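Threonine--tRNA ligase catalytic subunit (Aeropyrum pernix, PDB 3A32) attaches threonine to tRNA(Thr) in two steps, activating it with ATP as Thr-AMP, and probably cannot deacylate mischarged seryl-tRNA(Thr) because it lacks an editing domain. Local coordinates at residues 171-174 and 175-178; 55-58 and 59-63. All coordinates share one frame; numbering follows the deposited sequence.

Contact 1 (171-174 and 175-178)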
ATOM      1  N   GLY A 171      -8.757  22.573 -22.286  1.00 11.31           N
ATOM      2  CA  GLY A 171     -10.065  23.219 -22.304  1.00 11.51           C
ATOM      3  C   GLY A 171     -11.226  22.403 -22.849  1.00 12.72           C
ATOM      4  O   GLY A 171     -12.333  22.453 -22.300  1.00 13.09           O
ATOM      5  N   GLY A 172     -10.999  21.640 -23.915  1.00 12.93           N
ATOM      6  CA  GLY A 172     -12.074  20.820 -24.522  1.00 14.84           C
ATOM      7  C   GLY A 172     -12.686  19.693 -23.686  1.00 15.67           C
ATOM      8  O   GLY A 172     -13.780  19.172 -24.006  1.00 14.69           O
ATOM      9  N   ARG A 173     -11.981  19.308 -22.619  1.00 16.13           N
ATOM     10  CA  ARG A 173     -12.345  18.130 -21.850  1.00 16.78           C
ATOM     11  C   ARG A 173     -12.607  18.480 -20.351  1.00 15.94           C
ATOM     12  O   ARG A 173     -12.974  17.622 -19.565  1.00 15.15           O
ATOM     13  CB  ARG A 173     -11.211  17.092 -22.016  1.00 17.78           C
ATOM     14  CG  ARG A 173     -11.154  16.325 -23.420  1.00 23.37           C
ATOM     15  CD  ARG A 173     -12.266  15.212 -23.575  1.00 32.03           C
ATOM     16  NE  ARG A 173     -12.735  14.675 -22.273  1.00 42.02           N
ATOM     17  CZ  ARG A 173     -12.307  13.544 -21.675  1.00 46.86           C
ATOM     18  NH1 ARG A 173     -11.399  12.758 -22.273  1.00 48.12           N
ATOM     19  NH2 ARG A 173     -12.797  13.179 -20.469  1.00 45.81           N
ATOM     20  N   VAL A 174     -12.442  19.753 -19.970  1.00 15.39           N
ATOM     21  CA  VAL A 174     -12.360  20.111 -18.549  1.00 14.39           C
ATOM     22  C   VAL A 174     -13.700  19.888 -17.820  1.00 14.43           C
ATOM     23  O   VAL A 174     -13.714  19.356 -16.687  1.00 13.65           O
ATOM     24  CB  VAL A 174     -11.723  21.539 -18.277  1.00 15.42           C
ATOM     25  CG1 VAL A 174     -12.582  22.684 -18.873  1.00 12.93           C
ATOM     26  CG2 VAL A 174     -11.485  21.777 -16.755  1.00 15.36           C
ATOM     27  N   ILE A 175     -14.809  20.246 -18.468  1.00 13.31           N
ATOM     28  CA  ILE A 175     -16.137  20.039 -17.876  1.00 12.75           C
ATOM     29  C   ILE A 175     -16.381  18.539 -17.567  1.00 13.36           C
ATOM     30  O   ILE A 175     -16.857  18.171 -16.463  1.00 13.26           O
ATOM     31  CB  ILE A 175     -17.286  20.658 -18.766  1.00 13.14           C
ATOM     32  CG1 ILE A 175     -17.188  22.202 -18.825  1.00 12.60           C
ATOM     33  CG2 ILE A 175     -18.666  20.165 -18.312  1.00 11.33           C
ATOM     34  CD1 ILE A 175     -18.070  22.886 -19.930  1.00 10.20           C
ATOM     35  N   ASP A 176     -16.022  17.680 -18.516  1.00 12.82           N
ATOM     36  CA  ASP A 176     -16.179  16.232 -18.357  1.00 13.16           C
ATOM     37  C   ASP A 176     -15.318  15.677 -17.201  1.00 12.89           C
ATOM     38  O   ASP A 176     -15.741  14.762 -16.480  1.00 12.64           O
ATOM     39  CB  ASP A 176     -15.746  15.518 -19.645  1.00 13.76           C
ATOM     40  CG  ASP A 176     -16.821  15.556 -20.794  1.00 15.75           C
ATOM     41  OD1 ASP A 176     -17.981  15.943 -20.614  1.00 16.13           O
ATOM     42  OD2 ASP A 176     -16.463  15.197 -21.926  1.00 19.16           O
ATOM     43  N   VAL A 177     -14.092  16.185 -17.076  1.00 11.29           N
ATOM     44  CA  VAL A 177     -13.195  15.787 -16.030  1.00 10.53           C
ATOM     45  C   VAL A 177     -13.765  16.142 -14.658  1.00  9.87           C
ATOM     46  O   VAL A 177     -13.788  15.296 -13.747  1.00 10.00           O
ATOM     47  CB  VAL A 177     -11.793  16.423 -16.253  1.00 11.63           C
ATOM     48  CG1 VAL A 177     -11.041  16.548 -14.945  1.00 11.57           C
ATOM     49  CG2 VAL A 177     -10.974  15.600 -17.316  1.00 12.03           C
ATOM     50  N   VAL A 178     -14.274  17.376 -14.526  1.00  8.94           N
ATOM     51  CA  VAL A 178     -14.913  17.830 -13.289  1.00  8.20           C
ATOM     52  C   VAL A 178     -16.093  16.952 -12.912  1.00  9.43           C
ATOM     53  O   VAL A 178     -16.246  16.538 -11.735  1.00  9.71           O
ATOM     54  CB  VAL A 178     -15.305  19.379 -13.316  1.00  7.84           C
ATOM     55  CG1 VAL A 178     -16.005  19.803 -11.989  1.00  5.66           C
ATOM     56  CG2 VAL A 178     -14.085  20.217 -13.494  1.00  5.36           C
TER
HETATM   57  O   HOH W   1     -14.899  21.184 -21.470  1.00 12.87           O
HETATM   58  O   HOH W   2     -15.635  18.724 -21.413  1.00  8.64           O

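Contact 2 (55-58 and 59-63)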
ATOM      1  N   LEU A  55      -7.521  -0.236   1.927  1.00  7.00           N
ATOM      2  CA  LEU A  55      -7.839   1.086   1.461  1.00  7.17           C
ATOM      3  C   LEU A  55      -6.895   1.529   0.315  1.00  6.58           C
ATOM      4  O   LEU A  55      -7.362   1.902  -0.788  1.00  6.58           O
ATOM      5  CB  LEU A  55      -7.769   2.004   2.692  1.00  8.54           C
ATOM      6  CG  LEU A  55      -8.888   2.939   3.133  1.00  9.82           C
ATOM      7  CD1 LEU A  55     -10.266   2.659   2.457  1.00 12.90           C
ATOM      8  CD2 LEU A  55      -8.977   2.976   4.625  1.00 10.40           C
ATOM      9  N   ALA A  56      -5.589   1.405   0.530  1.00  5.34           N
ATOM     10  CA  ALA A  56      -4.623   1.771  -0.500  1.00  6.22           C
ATOM     11  C   ALA A  56      -4.874   1.030  -1.801  1.00  6.77           C
ATOM     12  O   ALA A  56      -4.800   1.614  -2.888  1.00  6.15           O
ATOM     13  CB  ALA A  56      -3.167   1.487  -0.026  1.00  5.31           C
ATOM     14  N   GLU A  57      -5.165  -0.272  -1.660  1.00  6.95           N
ATOM     15  CA  GLU A  57      -5.295  -1.227  -2.748  1.00  7.25           C
ATOM     16  C   GLU A  57      -6.569  -0.994  -3.542  1.00  6.32           C
ATOM     17  O   GLU A  57      -6.542  -0.975  -4.770  1.00  6.86           O
ATOM     18  CB  GLU A  57      -5.308  -2.654  -2.157  1.00  6.73           C
ATOM     19  CG  GLU A  57      -5.599  -3.662  -3.197  1.00 10.42           C
ATOM     20  CD  GLU A  57      -5.883  -5.097  -2.684  1.00 10.42           C
ATOM     21  OE1 GLU A  57      -5.394  -5.440  -1.591  1.00  8.33           O
ATOM     22  OE2 GLU A  57      -6.589  -5.849  -3.463  1.00 11.36           O
ATOM     23  N   VAL A  58      -7.698  -0.877  -2.834  1.00  5.12           N
ATOM     24  CA  VAL A  58      -8.997  -0.529  -3.442  1.00  3.49           C
ATOM     25  C   VAL A  58      -8.977   0.843  -4.120  1.00  3.78           C
ATOM     26  O   VAL A  58      -9.405   0.960  -5.246  1.00  5.40           O
ATOM     27  CB  VAL A  58     -10.188  -0.553  -2.394  1.00  3.00           C
ATOM     28  CG1 VAL A  58     -11.490  -0.008  -3.025  1.00  2.00           C
ATOM     29  CG2 VAL A  58     -10.410  -1.983  -1.848  1.00  2.00           C
ATOM     30  N   LEU A  59      -8.478   1.870  -3.446  1.00  3.29           N
ATOM     31  CA  LEU A  59      -8.451   3.204  -4.027  1.00  4.23           C
ATOM     32  C   LEU A  59      -7.479   3.296  -5.186  1.00  4.57           C
ATOM     33  O   LEU A  59      -7.813   3.926  -6.179  1.00  5.57           O
ATOM     34  CB  LEU A  59      -8.135   4.290  -2.969  1.00  4.43           C
ATOM     35  CG  LEU A  59      -9.167   4.310  -1.833  1.00  7.00           C
ATOM     36  CD1 LEU A  59      -8.737   5.243  -0.700  1.00  5.56           C
ATOM     37  CD2 LEU A  59     -10.535   4.697  -2.438  1.00  6.50           C
ATOM     38  N   ALA A  60      -6.296   2.673  -5.066  1.00  3.75           N
ATOM     39  CA  ALA A  60      -5.336   2.602  -6.155  1.00  4.37           C
ATOM     40  C   ALA A  60      -5.920   1.925  -7.401  1.00  4.76           C
ATOM     41  O   ALA A  60      -5.880   2.490  -8.492  1.00  4.71           O
ATOM     42  CB  ALA A  60      -4.010   1.899  -5.711  1.00  3.62           C
ATOM     43  N   LYS A  61      -6.467   0.728  -7.234  1.00  4.91           N
ATOM     44  CA  LYS A  61      -7.097  -0.007  -8.341  1.00  5.46           C
ATOM     45  C   LYS A  61      -8.315   0.683  -8.930  1.00  6.01           C
ATOM     46  O   LYS A  61      -8.475   0.671 -10.169  1.00  6.67           O
ATOM     47  CB  LYS A  61      -7.433  -1.457  -7.930  1.00  5.38           C
ATOM     48  CG  LYS A  61      -6.170  -2.286  -7.587  1.00  5.15           C
ATOM     49  CD  LYS A  61      -6.472  -3.648  -6.971  1.00  4.28           C
ATOM     50  CE  LYS A  61      -5.161  -4.384  -6.778  1.00  3.04           C
ATOM     51  NZ  LYS A  61      -5.322  -5.737  -6.160  1.00  5.48           N
ATOM     52  N   PHE A  62      -9.165   1.269  -8.071  1.00  5.91           N
ATOM     53  CA  PHE A  62     -10.297   2.101  -8.539  1.00  5.89           C
ATOM     54  C   PHE A  62      -9.824   3.228  -9.463  1.00  6.63           C
ATOM     55  O   PHE A  62     -10.370   3.425 -10.555  1.00  6.00           O
ATOM     56  CB  PHE A  62     -11.117   2.688  -7.388  1.00  5.21           C
ATOM     57  CG  PHE A  62     -12.195   3.676  -7.852  1.00  6.76           C
ATOM     58  CD1 PHE A  62     -13.281   3.240  -8.642  1.00  7.44           C
ATOM     59  CD2 PHE A  62     -12.122   5.026  -7.504  1.00  6.14           C
ATOM     60  CE1 PHE A  62     -14.262   4.155  -9.092  1.00  8.15           C
ATOM     61  CE2 PHE A  62     -13.077   5.950  -7.945  1.00  9.41           C
ATOM     62  CZ  PHE A  62     -14.171   5.508  -8.732  1.00  9.05           C
ATOM     63  N   HIS A  63      -8.765   3.931  -9.038  1.00  6.08           N
ATOM     64  CA  HIS A  63      -8.207   4.985  -9.847  1.00  6.08           C
ATOM     65  C   HIS A  63      -7.536   4.520 -11.101  1.00  5.80           C
ATOM     66  O   HIS A  63      -7.736   5.116 -12.160  1.00  6.48           O
ATOM     67  CB  HIS A  63      -7.338   5.890  -8.996  1.00  5.04           C
ATOM     68  CG  HIS A  63      -8.156   6.776  -8.104  1.00  5.83           C
ATOM     69  ND1 HIS A  63      -8.664   6.356  -6.892  1.00  4.54           N
ATOM     70  CD2 HIS A  63      -8.598   8.042  -8.278  1.00  3.41           C
ATOM     71  CE1 HIS A  63      -9.316   7.353  -6.322  1.00  3.70           C
ATOM     72  NE2 HIS A  63      -9.340   8.370  -7.166  1.00  3.47           N
TER

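Contact 1 (171-174 and 175-178)
The N-terminal turn of helix 174-191 is opened by Arg173 in the N-cap position, whose O accepts a hydrogen bond from Val177 N at 3.1 Å. The next carbonyl follows suit: Val178 N reaches Val174 O at 3.0 Å in a nearly straight bond (168°). Before them, two waters stand in for the missing helical bonds. One donates to Gly171 O and accepts from Ile175 N at 3.1 Å; the other joins Gly172 O to Asp176 N in the same way. The side chain of Arg173, bent at chi2 (-75°) and chi3, crosses that of Asp176 at about a right angle. Its NE lies 3.8 Å from Asp176 OD2, a long salt bridge, and Asp176 CB sits at the guanidinium edge. NE is buried and has no hydrogen-bond partner in the model. On the inward side, Val178 CG2 packs 3.3 Å from Val174 O, and Val174 and Val178 rest on Phe283, while Val177 meets Ile167 and Val169. This is a helix N-terminus whose first turn is continued backward by two water bridges, packed against the large mixed, mostly antiparallel sheet of a class II synthetase core.

Contact 2 (55-58 and 59-63)
Leu55 O to Leu59 N (2.9 Å), Ala56 O to Ala60 N, Glu57 O to Lys61 N and Val58 O to Phe62 N form an unbroken run of i to i+4 helical bonds. One turn apart, Glu57 and Lys61 pair as a salt bridge, Lys61 NZ lying 3.0 Å from Glu57 OE2 and approaching from above the carboxylate plane, 50° out of it. Both chains are extended beyond CG; with Lys61 CG turned anti to its carbonyl carbon (chi1 -63°), the lysine methylenes run past Glu57 O, Lys61 CG lying 3.1 Å from Glu57 O, before Lys61 CE meets Glu57 CG. Helix 48-65, at the dimer interface, is consistent with the motif 1 helix of class II synthetases, and here the pair is doubled: each Lys61 also bridges to Glu57 OE1 of the other subunit, while its NZ bonds to Gln459. The lysines probably offset the closeness of the two Glu57 OE2 atoms across the interface. A methionine in place of Lys61 would probably leave both glutamates facing each other without that compensation, and Gln459 without its donor. On another side of the helix, Leu55 CD1 and Leu59 CD1 lie 4.4 Å apart, a loose apolar contact. Leu59 O is gripped twice, by His63 N and, from the opposite face of its carbonyl plane, by His63 ND1 at 2.7 Å, which fixes the imidazole's rotation and leaves NE2 to bond with Arg311 NH1.

How the contacts relate
Along the chain, contact 2 (55-58 and 59-63) comes first, within helix 48-65, and contact 1 (171-174 and 175-178) follows at the start of helix 174-191. Their centres are 23 Å apart, and their nearest atoms, about 10 Å apart, do not touch. The two helices nevertheless meet: Phe62 packs on Glu184, Leu187 and Val188, further along the helix that contact 1 opens. Both also lean on the large mixed sheet, helix 48-65 on strand 134-143 and helix 174-191 on strands 159-170 and 273-284. Contact 2 faces the second subunit, whereas contact 1, centred about 25 Å from the centre of the chain, is a more peripheral helix start touched by no other chain.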